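PDB 3OGI: putative ESAT-6-like protein 6 from Mycobacterium tuberculosis, which is a secreted member of the WXG100 family, ESAT-6 subfamily, and probably works paired with a partner protein exported alongside it. Local coordinates for residues E25-I31 with L57-F61. Residues are numbered along the deposited sequence; the frame is centred on the assembly and turned at random.
Sequences EAEHQAI and LGRNF
The imidazole of H28 lies against the phenyl ring of F61 in an offset stack, the centroids 4.4 Å apart and the planes only 12° from parallel. The displacement brings H28 CB, rather than the imidazole itself, over the middle of the phenyl face: that carbon sits 3.5 Å from the F61 ring centroid, almost on the ring normal, as a CH-pi contact. F61 CB makes a reciprocal CH-pi contact over the imidazole face, toward its rim, 4.2 Å from the centroid of the H28 ring. H28 reaches across because its CG is anti to the backbone N (chi1 170°), while NE2 at the far end of the ring approaches G58 CA at 4.0 Å.

On its own helix the imidazole is tethered by E25, one turn earlier. H28 ND1 donates to E25 OE1 at 2.9 Å, on the syn side of the carboxylate but tilted out of its plane, with the oxygen close to the imidazole plane; a weak second bond runs to E25 OE2. This His-carboxylate pair would restrain rotation of the ring and may stabilise positive charge on it.

Segments 25-31 and 57-61, on helices 14-37 and 51-66, run antiparallel (175°), their axes 11.0 Å apart at closest, in the helical hairpin characteristic of WXG100 proteins.

Apolar contacts continue the interface beside the stack. I31 CG2 meets L57 CD2 at 3.5 Å, and the same leucine methyl lies at the edge of the imidazole, near its plane. I31 CD1 approaches F61 CZ at 4.2 Å. The chain of another protein in the assembly packs on I31 and F61 too, with an apolar side chain against the phenylalanine, and hydrogen-bonds E27 OE2 and N60 OD1.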
ATOM      1  N   GLU A  25      10.139   4.304   1.971  1.00 50.29           N
ATOM      2  CA  GLU A  25       9.581   5.456   2.669  1.00 53.47           C
ATOM      3  C   GLU A  25       9.104   6.579   1.714  1.00 53.84           C
ATOM      4  O   GLU A  25       8.118   7.290   2.008  1.00 41.71           O
ATOM      5  CB  GLU A  25      10.582   5.978   3.708  1.00 55.77           C
ATOM      6  CG  GLU A  25      10.038   7.070   4.629  1.00 64.41           C
ATOM      7  CD  GLU A  25       8.739   6.690   5.352  1.00 72.43           C
ATOM      8  OE1 GLU A  25       8.413   5.482   5.448  1.00 72.22           O
ATOM      9  OE2 GLU A  25       8.052   7.619   5.833  1.00 74.53           O
ATOM     10  N   ALA A  26       9.791   6.751   0.581  1.00 45.67           N
ATOM     11  CA  ALA A  26       9.277   7.681  -0.426  1.00 46.31           C
ATOM     12  C   ALA A  26       7.910   7.179  -0.885  1.00 39.49           C
ATOM     13  O   ALA A  26       6.961   7.946  -1.045  1.00 42.13           O
ATOM     14  CB  ALA A  26      10.239   7.828  -1.620  1.00 28.03           C
ATOM     15  N   GLU A  27       7.804   5.875  -1.066  1.00 32.37           N
ATOM     16  CA  GLU A  27       6.533   5.325  -1.509  1.00 44.63           C
ATOM     17  C   GLU A  27       5.417   5.528  -0.466  1.00 51.31           C
ATOM     18  O   GLU A  27       4.284   5.845  -0.802  1.00 53.55           O
ATOM     19  CB  GLU A  27       6.673   3.846  -1.886  1.00 38.96           C
ATOM     20  CG  GLU A  27       5.317   3.204  -2.173  1.00 51.00           C
ATOM     21  CD  GLU A  27       4.536   3.913  -3.278  1.00 55.40           C
ATOM     22  OE1 GLU A  27       5.084   4.830  -3.922  1.00 59.28           O
ATOM     23  OE2 GLU A  27       3.361   3.556  -3.499  1.00 59.21           O
ATOM     24  N   HIS A  28       5.760   5.331   0.797  1.00 51.20           N
ATOM     25  CA  HIS A  28       4.865   5.592   1.909  1.00 52.17           C
ATOM     26  C   HIS A  28       4.392   7.047   1.881  1.00 56.02           C
ATOM     27  O   HIS A  28       3.208   7.347   2.065  1.00 55.22           O
ATOM     28  CB  HIS A  28       5.620   5.300   3.203  1.00 50.38           C
ATOM     29  CG  HIS A  28       4.922   5.750   4.441  1.00 51.75           C
ATOM     30  ND1 HIS A  28       5.607   6.137   5.574  1.00 56.73           N
ATOM     31  CD2 HIS A  28       3.606   5.861   4.740  1.00 51.05           C
ATOM     32  CE1 HIS A  28       4.742   6.487   6.510  1.00 59.02           C
ATOM     33  NE2 HIS A  28       3.522   6.326   6.030  1.00 57.01           N
ATOM     34  N   GLN A  29       5.324   7.957   1.646  1.00 56.93           N
ATOM     35  CA  GLN A  29       4.969   9.363   1.595  1.00 58.69           C
ATOM     36  C   GLN A  29       4.090   9.629   0.384  1.00 58.06           C
ATOM     37  O   GLN A  29       3.135  10.391   0.461  1.00 62.67           O
ATOM     38  CB  GLN A  29       6.220  10.232   1.588  1.00 46.35           C
ATOM     39  CG  GLN A  29       6.997  10.142   2.884  1.00 44.86           C
ATOM     40  CD  GLN A  29       8.467  10.576   2.741  1.00 56.31           C
ATOM     41  OE1 GLN A  29       8.944  10.936   1.645  1.00 52.10           O
ATOM     42  NE2 GLN A  29       9.188  10.538   3.856  1.00 52.76           N
ATOM     43  N   ALA A  30       4.402   8.974  -0.726  1.00 52.58           N
ATOM     44  CA  ALA A  30       3.561   9.074  -1.912  1.00 52.77           C
ATOM     45  C   ALA A  30       2.124   8.628  -1.582  1.00 53.07           C
ATOM     46  O   ALA A  30       1.143   9.274  -1.967  1.00 56.24           O
ATOM     47  CB  ALA A  30       4.141   8.244  -3.060  1.00 39.71           C
ATOM     48  N   ILE A  31       2.003   7.529  -0.857  1.00 41.86           N
ATOM     49  CA  ILE A  31       0.682   7.045  -0.465  1.00 45.70           C
ATOM     50  C   ILE A  31      -0.071   8.050   0.413  1.00 48.10           C
ATOM     51  O   ILE A  31      -1.236   8.336   0.177  1.00 52.86           O
ATOM     52  CB  ILE A  31       0.761   5.661   0.194  1.00 39.88           C
ATOM     53  CG1 ILE A  31       1.115   4.608  -0.873  1.00 37.16           C
ATOM     54  CG2 ILE A  31      -0.569   5.327   0.901  1.00 38.91           C
ATOM     55  CD1 ILE A  31       1.624   3.303  -0.308  1.00 47.12           C
ATOM     56  N   LEU A  57      -1.093   2.446   8.641  1.00 59.58           N
ATOM     57  CA  LEU A  57      -0.190   2.480   7.518  1.00 62.68           C
ATOM     58  C   LEU A  57       1.206   2.796   8.052  1.00 62.16           C
ATOM     59  O   LEU A  57       2.159   2.037   7.843  1.00 60.97           O
ATOM     60  CB  LEU A  57      -0.644   3.569   6.553  1.00 60.11           C
ATOM     61  CG  LEU A  57      -0.015   3.502   5.177  1.00 63.14           C
ATOM     62  CD1 LEU A  57      -0.476   2.241   4.499  1.00 60.72           C
ATOM     63  CD2 LEU A  57      -0.401   4.730   4.368  1.00 72.14           C
ATOM     64  N   GLY A  58       1.303   3.911   8.771  1.00 55.08           N
ATOM     65  CA  GLY A  58       2.554   4.340   9.361  1.00 51.06           C
ATOM     66  C   GLY A  58       3.263   3.245  10.127  1.00 53.72           C
ATOM     67  O   GLY A  58       4.439   2.996   9.892  1.00 59.88           O
ATOM     68  N   ARG A  59       2.544   2.587  11.032  1.00 61.58           N
ATOM     69  CA  ARG A  59       3.131   1.573  11.908  1.00 68.26           C
ATOM     70  C   ARG A  59       3.874   0.533  11.112  1.00 67.50           C
ATOM     71  O   ARG A  59       5.010   0.184  11.446  1.00 71.69           O
ATOM     72  CB  ARG A  59       2.061   0.866  12.744  1.00 74.64           C
ATOM     73  CG  ARG A  59       1.425   1.715  13.824  1.00 92.96           C
ATOM     74  CD  ARG A  59       0.392   0.909  14.618  1.00109.96           C
ATOM     75  NE  ARG A  59      -0.491   1.772  15.405  1.00122.57           N
ATOM     76  CZ  ARG A  59      -0.246   2.164  16.653  1.00130.87           C
ATOM     77  NH1 ARG A  59       0.863   1.772  17.270  1.00133.49           N
ATOM     78  NH2 ARG A  59      -1.112   2.949  17.288  1.00131.37           N
ATOM     79  N   ASN A  60       3.224   0.033  10.061  1.00 57.67           N
ATOM     80  CA  ASN A  60       3.793  -1.054   9.271  1.00 55.95           C
ATOM     81  C   ASN A  60       5.035  -0.644   8.497  1.00 57.00           C
ATOM     82  O   ASN A  60       6.029  -1.364   8.478  1.00 60.31           O
ATOM     83  CB  ASN A  60       2.744  -1.654   8.348  1.00 53.67           C
ATOM     84  CG  ASN A  60       1.665  -2.380   9.114  1.00 60.52           C
ATOM     85  OD1 ASN A  60       1.852  -3.516   9.548  1.00 63.63           O
ATOM     86  ND2 ASN A  60       0.531  -1.723   9.301  1.00 64.25           N
ATOM     87  N   PHE A  61       4.986   0.520   7.867  1.00 56.00           N
ATOM     88  CA  PHE A  61       6.179   1.035   7.232  1.00 55.02           C
ATOM     89  C   PHE A  61       7.255   1.216   8.281  1.00 55.59           C
ATOM     90  O   PHE A  61       8.385   0.808   8.071  1.00 55.26           O
ATOM     91  CB  PHE A  61       5.910   2.346   6.518  1.00 47.38           C
ATOM     92  CG  PHE A  61       5.313   2.175   5.150  1.00 50.85           C
ATOM     93  CD1 PHE A  61       6.121   1.870   4.060  1.00 50.97           C
ATOM     94  CD2 PHE A  61       3.947   2.331   4.949  1.00 47.01           C
ATOM     95  CE1 PHE A  61       5.586   1.726   2.806  1.00 46.73           C
ATOM     96  CE2 PHE A  61       3.404   2.191   3.697  1.00 47.70           C
ATOM     97  CZ  PHE A  61       4.230   1.883   2.616  1.00 48.47           C
TER